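Local coordinates for paternally-expressed GENE 3 protein (Homo sapiens, PDB 4BHX) that forms homo- or heterodimers through its SCAN domain, the part in this structure, and acts in gene regulation and in p53- and TRAF2-linked apoptosis pathways, at residues Gly23-Lys26 with Thr27-Leu31; Glu42-Thr45 with Lys46-Ile50; Glu56-Leu59 with Thr60-Glu64. One frame throughout, in Å; residues are numbered along the deposited sequence.

All three contacts are local and lie in series along the all-helical SCAN domain, so none nests within or crosses another. In each the two segments adjoin, so none closes a loop. Contact 1 comes first. It starts helix 24-39 just after the loop that holds Tyr-18 and Val-22. Contact 2 follows beyond the C-terminal end of that helix, where the link 42-45 leads into helix 46-61 and caps its first turn. Contact 3 ends the same helix, where it gives way to the turn before helix 67-73. Contacts 1 and 3, about 29 Å apart between centres, lie on opposite sides of the chain's centre.

Contact 1: residues Gly23-Lys26 with Thr27-Leu31; sequences GPRK and TLIKL. With EDO (1,2-ethanediol), chain I.
The side chain of Thr-27 folds back over the carbonyl of Gly-23, the residue just before helix 24-39. Its OG1 donates to Gly-23 O at 2.8 Å. The hydroxyl approaches from above the carbonyl plane, 45° out of it. The amide of the same residue also reaches this oxygen: Thr-27 N to Gly-23 O is 3.1 Å, and this donor lies in the carbonyl plane. One acceptor thus takes two bonds from one residue, from different directions. The torsion at Thr-27 explains the first bond. OG1 sits beside its own backbone N (chi1 -66°), which points both donors toward the N-terminal end of the helix, at Gly-23 O.

The following backbone bonds are regular, each four residues back. Leu-28 N donates to Pro-24 O at 3.0 Å, and Ile-29 N donates to Arg-25 O at 3.1 Å. Lys-30 N donates in the same way to Lys-26 O.

Arg-25 and Leu-28 lie side by side and point the same way. The Arg-25 chain bends at chi2 and chi3, which brings NH1 to 3.9 Å from Leu-28 CD2. This is a loose, oblique approach. Ile-29 places CG1 at 3.4 Å from Arg-25 O, alongside the backbone bond. The aliphatic part of Lys-30 passes Lys-26 O, with CG at 3.2 Å. Lys-26 itself runs outward, and its NZ makes a weak bond to O1 of an ethanediol, probably from the crystallisation liquor.

Outside the segments, Thr-27 packs on Tyr-18 and Val-22, and Pro-24 also touches Tyr-18. This places the start of the helix against the preceding loop. The chemistry is mostly that of a helix start: backbone bonds do the main work, and the threonine hydroxyl adds a second grip on the carbonyl at the N-cap position.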
# COMPACT_ATOMS: atom_id res chain seq x y z
N GLY A 23 -18.16 -8.28 -15.69
CA GLY A 23 -19.31 -7.92 -14.92
C GLY A 23 -19.07 -7.80 -13.42
O GLY A 23 -18.00 -8.12 -12.92
N PRO A 24 -20.12 -7.42 -12.70
CA PRO A 24 -20.02 -7.02 -11.31
C PRO A 24 -19.67 -8.07 -10.29
O PRO A 24 -18.86 -7.79 -9.37
CB PRO A 24 -21.39 -6.41 -10.99
CG PRO A 24 -22.14 -6.38 -12.29
CD PRO A 24 -21.52 -7.39 -13.17
N ARG A 25 -20.22 -9.26 -10.42
CA ARG A 25 -19.93 -10.32 -9.45
C ARG A 25 -18.48 -10.83 -9.55
O ARG A 25 -17.78 -11.01 -8.56
CB ARG A 25 -20.92 -11.48 -9.63
CG ARG A 25 -20.62 -12.69 -8.79
CD ARG A 25 -20.70 -12.45 -7.29
NE ARG A 25 -21.97 -11.90 -6.81
CZ ARG A 25 -22.21 -11.56 -5.53
NH1 ARG A 25 -21.27 -11.76 -4.59
NH2 ARG A 25 -23.37 -11.04 -5.15
N LYS A 26 -18.02 -11.07 -10.77
CA LYS A 26 -16.66 -11.54 -10.96
C LYS A 26 -15.65 -10.44 -10.61
O LYS A 26 -14.57 -10.71 -10.13
CB LYS A 26 -16.48 -12.02 -12.39
CG LYS A 26 -17.13 -13.37 -12.63
CD LYS A 26 -16.82 -13.91 -14.03
CE LYS A 26 -18.04 -14.67 -14.60
NZ LYS A 26 -17.76 -15.60 -15.74
N THR A 27 -16.03 -9.19 -10.80
CA THR A 27 -15.13 -8.09 -10.47
C THR A 27 -14.99 -7.98 -8.95
O THR A 27 -13.86 -7.78 -8.45
CB THR A 27 -15.59 -6.77 -11.02
OG1 THR A 27 -15.53 -6.82 -12.45
CG2 THR A 27 -14.66 -5.61 -10.47
N LEU A 28 -16.09 -8.20 -8.23
CA LEU A 28 -15.99 -8.25 -6.76
C LEU A 28 -15.07 -9.37 -6.29
O LEU A 28 -14.27 -9.18 -5.37
CB LEU A 28 -17.37 -8.46 -6.11
CG LEU A 28 -17.39 -8.62 -4.62
CD1 LEU A 28 -16.66 -7.43 -3.97
CD2 LEU A 28 -18.81 -8.77 -4.05
N ILE A 29 -15.24 -10.56 -6.85
CA ILE A 29 -14.42 -11.71 -6.45
C ILE A 29 -12.94 -11.37 -6.63
O ILE A 29 -12.13 -11.65 -5.76
CB ILE A 29 -14.85 -12.98 -7.22
CG1 ILE A 29 -16.25 -13.42 -6.74
CG2 ILE A 29 -13.88 -14.14 -6.98
CD1 ILE A 29 -16.90 -14.45 -7.66
N LYS A 30 -12.59 -10.78 -7.78
CA LYS A 30 -11.21 -10.42 -8.08
C LYS A 30 -10.64 -9.40 -7.10
O LYS A 30 -9.51 -9.54 -6.58
CB LYS A 30 -11.09 -9.82 -9.46
CG LYS A 30 -11.36 -10.78 -10.56
CD LYS A 30 -11.75 -9.99 -11.79
CE LYS A 30 -10.71 -9.96 -12.87
NZ LYS A 30 -11.17 -10.83 -13.99
N LEU A 31 -11.40 -8.35 -6.89
CA LEU A 31 -10.98 -7.33 -5.94
C LEU A 31 -10.74 -7.89 -4.54
O LEU A 31 -9.80 -7.51 -3.84
CB LEU A 31 -12.02 -6.19 -5.89
CG LEU A 31 -12.03 -5.15 -7.02
CD1 LEU A 31 -13.20 -4.15 -6.86
CD2 LEU A 31 -10.69 -4.44 -7.09
C1 EDO I . -17.38 -14.00 -18.51
O1 EDO I . -18.42 -13.50 -17.64
C2 EDO I . -16.06 -13.31 -18.20
O2 EDO I . -15.11 -14.19 -17.59

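Contact 2: residues Glu42-Thr45 with Lys46-Ile50. With EDO (1,2-ethanediol), chain L.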
# COMPACT_ATOMS: atom_id res chain seq x y z
N GLU A 42 -4.87 -12.97 7.77
CA GLU A 42 -4.56 -14.18 8.58
C GLU A 42 -3.20 -14.10 9.29
O GLU A 42 -2.93 -14.86 10.24
CB GLU A 42 -4.62 -15.43 7.70
CG GLU A 42 -3.43 -15.60 6.74
CD GLU A 42 -3.57 -14.96 5.34
OE1 GLU A 42 -4.50 -14.17 5.05
OE2 GLU A 42 -2.74 -15.32 4.48
N THR A 43 -2.35 -13.19 8.86
CA THR A 43 -1.03 -12.94 9.49
C THR A 43 -0.90 -11.66 10.36
O THR A 43 0.18 -11.41 10.93
CB THR A 43 0.09 -12.88 8.40
OG1 THR A 43 -0.03 -11.67 7.64
CG2 THR A 43 0.00 -14.06 7.45
N ARG A 44 -1.95 -10.85 10.42
CA ARG A 44 -1.89 -9.51 10.96
C ARG A 44 -3.11 -9.24 11.82
O ARG A 44 -4.16 -9.83 11.61
CB ARG A 44 -2.03 -8.44 9.90
CG ARG A 44 -1.05 -8.40 8.85
CD ARG A 44 -0.95 -7.02 8.26
NE ARG A 44 0.42 -6.93 7.89
CZ ARG A 44 0.91 -7.51 6.82
NH1 ARG A 44 0.10 -8.09 5.95
NH2 ARG A 44 2.20 -7.41 6.59
N THR A 45 -2.98 -8.34 12.75
CA THR A 45 -4.16 -7.90 13.49
C THR A 45 -4.87 -6.74 12.72
O THR A 45 -4.28 -6.08 11.85
CB THR A 45 -3.76 -7.42 14.88
OG1 THR A 45 -2.97 -6.24 14.78
CG2 THR A 45 -2.97 -8.48 15.63
N LYS A 46 -6.12 -6.50 13.04
CA LYS A 46 -6.82 -5.28 12.66
C LYS A 46 -5.96 -4.00 12.86
O LYS A 46 -5.89 -3.09 12.01
CB LYS A 46 -8.06 -5.26 13.56
CG LYS A 46 -8.93 -4.07 13.38
CD LYS A 46 -10.28 -4.31 14.03
CE LYS A 46 -10.17 -4.44 15.50
NZ LYS A 46 -11.56 -4.67 16.03
N GLU A 47 -5.26 -3.91 13.98
CA GLU A 47 -4.42 -2.75 14.23
C GLU A 47 -3.27 -2.59 13.15
O GLU A 47 -2.93 -1.49 12.66
CB GLU A 47 -3.76 -2.85 15.61
CG GLU A 47 -4.70 -2.59 16.79
CD GLU A 47 -5.73 -3.69 17.03
OE1 GLU A 47 -5.63 -4.83 16.51
OE2 GLU A 47 -6.68 -3.37 17.78
N GLU A 48 -2.67 -3.70 12.82
CA GLU A 48 -1.57 -3.75 11.87
C GLU A 48 -2.03 -3.37 10.45
O GLU A 48 -1.35 -2.64 9.72
CB GLU A 48 -0.93 -5.15 11.91
CG GLU A 48 0.04 -5.23 13.04
CD GLU A 48 0.39 -6.62 13.52
OE1 GLU A 48 -0.20 -7.60 13.05
OE2 GLU A 48 1.23 -6.70 14.47
N ILE A 49 -3.22 -3.81 10.11
CA ILE A 49 -3.88 -3.49 8.87
C ILE A 49 -4.14 -1.99 8.79
O ILE A 49 -3.85 -1.37 7.80
CB ILE A 49 -5.19 -4.30 8.70
CG1 ILE A 49 -4.85 -5.74 8.36
CG2 ILE A 49 -6.05 -3.75 7.56
CD1 ILE A 49 -6.00 -6.68 8.64
N ILE A 50 -4.65 -1.40 9.84
CA ILE A 50 -4.86 0.04 9.89
C ILE A 50 -3.58 0.82 9.68
O ILE A 50 -3.53 1.77 8.92
CB ILE A 50 -5.58 0.43 11.21
CG1 ILE A 50 -6.99 -0.18 11.21
CG2 ILE A 50 -5.54 1.93 11.42
CD1 ILE A 50 -8.08 0.54 10.44
C1 EDO L . -4.08 -12.18 15.32
O1 EDO L . -4.92 -12.34 16.47
C2 EDO L . -4.39 -13.26 14.30
O2 EDO L . -3.61 -13.06 13.12
O HOH W 1 0.82 -10.25 13.42
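Glu-48 OE1 is gripped by the amide of Thr-45 and by a water. Thr-45 N donates to Glu-48 OE1 at 2.9 Å, and the N-H points nearly straight at the oxygen. The amide meets OE1 from above the carboxylate plane, 37° out of it. Water 1 donates to the same OE1 and also to Thr-43 O, so it bridges the turn to the carboxylate.

The return bond comes from the helix. Glu-48 N donates to Thr-45 OG1 at 3.2 Å. The two bonds make a capping box, with Thr-45 as the N-cap of helix 46-61. In Thr-45 the hydroxyl stands between its own backbone N and carbonyl carbon (chi1 66°), where it can accept from Glu-48 N. Glu-48 turns CG back beside its N and then runs extended, which carries its carboxylate to the Thr-45 amide. Each residue therefore uses its side chain to accept the other's N-H. A carboxylate beside the start of a helix probably also interacts favourably with the helix dipole.

Thr-45 OG1 also makes a weak, long bond to Glu-47 OE1, at 3.5 Å. Ile-49 N closes the first turn on Thr-45 O at 3.1 Å.

Arg-44 passes Glu-48 obliquely. Its CB is 3.7 Å from Glu-48 OE1, but the charged groups do not meet: Arg-44 NE is 5.2 Å from Glu-48 OE1, and the guanidinium and carboxylate planes are 80° apart. Further along, Arg-44 CD touches Ile-49 CG1 at 4.1 Å. The guanidinium bonds instead to Leu-39 O, through NH1, at the end of helix 24-39. Thr-43 OG1 bonds to Gln-40 O, just past that helix. The link 42-45 is thus tied back to the end of helix 24-39 and caps helix 46-61.

Contact 3: residues Glu56-Leu59 with Thr60-Glu64; sequences EQYL and TIIPE. With EDO (1,2-ethanediol), chain G.
Tyr-58 and Ile-62 cross at about a right angle where helix 46-61 of the SCAN domain runs out. Ile-62 CD1 lies 3.5 Å from Tyr-58 CD1, an oblique approach to the ring. Ile-61 crosses the same tyrosine more slantwise, and its CG1 is 4.2 Å from Tyr-58 CD1. The two isoleucines therefore both come nearest to CD1, and Ile-62 CD1 also reaches CE1. Tyr-58 also touches Leu-81, Val-82 and Leu-85 of helix 78-85, while Leu-59 reaches Val-70 of helix 67-73. The end of the helix is thus packed against both later helices.

Gln-57 crosses Thr-60 obliquely and Ile-61 at about a right angle. Its bend at chi2 (65°) swings NE2 over to Ile-61 CG2, 3.7 Å away. The amide oxygen of Gln-57 bonds to a bound glycol, probably from the crystallisation liquor.

The backbone pattern weakens here. Thr-60 N bonds weakly to Glu-56 O and Gln-57 O, and Ile-61 N weakly to Gln-57 O. Ile-61 N also bonds to Tyr-58 O at 3.0 Å, three residues back, from well above the carbonyl plane. The Thr-60 hydroxyl adds a bond of its own. It donates to Gln-57 O, in the carbonyl plane and on a lone pair, with OG1 2.7 Å from that oxygen.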
# COMPACT_ATOMS: atom_id res chain seq x y z
N GLU A 56 -0.01 3.80 3.47
CA GLU A 56 -0.36 3.92 2.08
C GLU A 56 -0.77 5.35 1.75
O GLU A 56 -0.28 5.96 0.76
CB GLU A 56 -1.50 3.00 1.69
CG GLU A 56 -1.85 3.13 0.21
CD GLU A 56 -3.09 2.38 -0.21
OE1 GLU A 56 -4.06 2.13 0.62
OE2 GLU A 56 -3.08 1.94 -1.39
N GLN A 57 -1.61 5.92 2.60
CA GLN A 57 -2.09 7.31 2.41
C GLN A 57 -0.95 8.33 2.60
O GLN A 57 -0.74 9.19 1.77
CB GLN A 57 -3.33 7.58 3.29
CG GLN A 57 -3.88 8.99 3.05
CD GLN A 57 -4.40 9.21 1.67
OE1 GLN A 57 -4.89 8.28 1.01
NE2 GLN A 57 -4.32 10.43 1.22
N TYR A 58 -0.13 8.15 3.64
CA TYR A 58 1.00 9.02 3.92
C TYR A 58 1.96 9.09 2.75
O TYR A 58 2.34 10.22 2.35
CB TYR A 58 1.75 8.63 5.21
CG TYR A 58 2.42 9.78 5.99
CD1 TYR A 58 2.97 10.91 5.34
CD2 TYR A 58 2.54 9.71 7.38
CE1 TYR A 58 3.55 11.95 6.07
CE2 TYR A 58 3.07 10.75 8.12
CZ TYR A 58 3.62 11.85 7.45
OH TYR A 58 4.15 12.86 8.21
N LEU A 59 2.29 7.94 2.17
CA LEU A 59 3.21 7.87 1.03
C LEU A 59 2.69 8.71 -0.16
O LEU A 59 3.49 9.35 -0.88
CB LEU A 59 3.47 6.43 0.64
CG LEU A 59 4.30 5.66 1.70
CD1 LEU A 59 4.39 4.23 1.20
CD2 LEU A 59 5.69 6.30 1.93
N THR A 60 1.37 8.79 -0.34
CA THR A 60 0.85 9.57 -1.42
C THR A 60 0.90 11.09 -1.18
O THR A 60 0.88 11.85 -2.12
CB THR A 60 -0.60 9.17 -1.78
OG1 THR A 60 -1.50 9.71 -0.81
CG2 THR A 60 -0.72 7.71 -1.85
N ILE A 61 0.88 11.58 0.05
CA ILE A 61 0.84 12.98 0.30
C ILE A 61 2.22 13.62 0.52
O ILE A 61 2.30 14.80 0.75
CB ILE A 61 -0.14 13.36 1.43
CG1 ILE A 61 0.32 12.92 2.81
CG2 ILE A 61 -1.51 12.78 1.05
CD1 ILE A 61 -0.41 13.56 3.95
N ILE A 62 3.29 12.82 0.45
CA ILE A 62 4.67 13.35 0.64
C ILE A 62 4.93 14.48 -0.37
O ILE A 62 4.70 14.30 -1.54
CB ILE A 62 5.75 12.21 0.40
CG1 ILE A 62 5.57 11.08 1.38
CG2 ILE A 62 7.19 12.72 0.50
CD1 ILE A 62 5.30 11.57 2.79
N PRO A 63 5.52 15.58 0.08
CA PRO A 63 5.88 16.59 -0.92
C PRO A 63 6.64 15.98 -2.08
O PRO A 63 7.54 15.12 -1.89
CB PRO A 63 6.73 17.59 -0.13
CG PRO A 63 6.25 17.48 1.25
CD PRO A 63 5.90 16.01 1.43
N GLU A 64 6.25 16.37 -3.28
CA GLU A 64 6.79 15.83 -4.47
C GLU A 64 8.35 15.77 -4.52
O GLU A 64 8.88 14.81 -5.00
CB GLU A 64 6.28 16.61 -5.64
CG GLU A 64 6.34 15.78 -6.91
CD GLU A 64 5.31 14.68 -6.89
OE1 GLU A 64 4.40 14.72 -6.06
OE2 GLU A 64 5.42 13.80 -7.70
C1 EDO G . 4.74 7.14 -3.03
O1 EDO G . 4.75 5.70 -2.96
C2 EDO G . 6.04 7.82 -2.64
O2 EDO G . 5.73 8.83 -1.67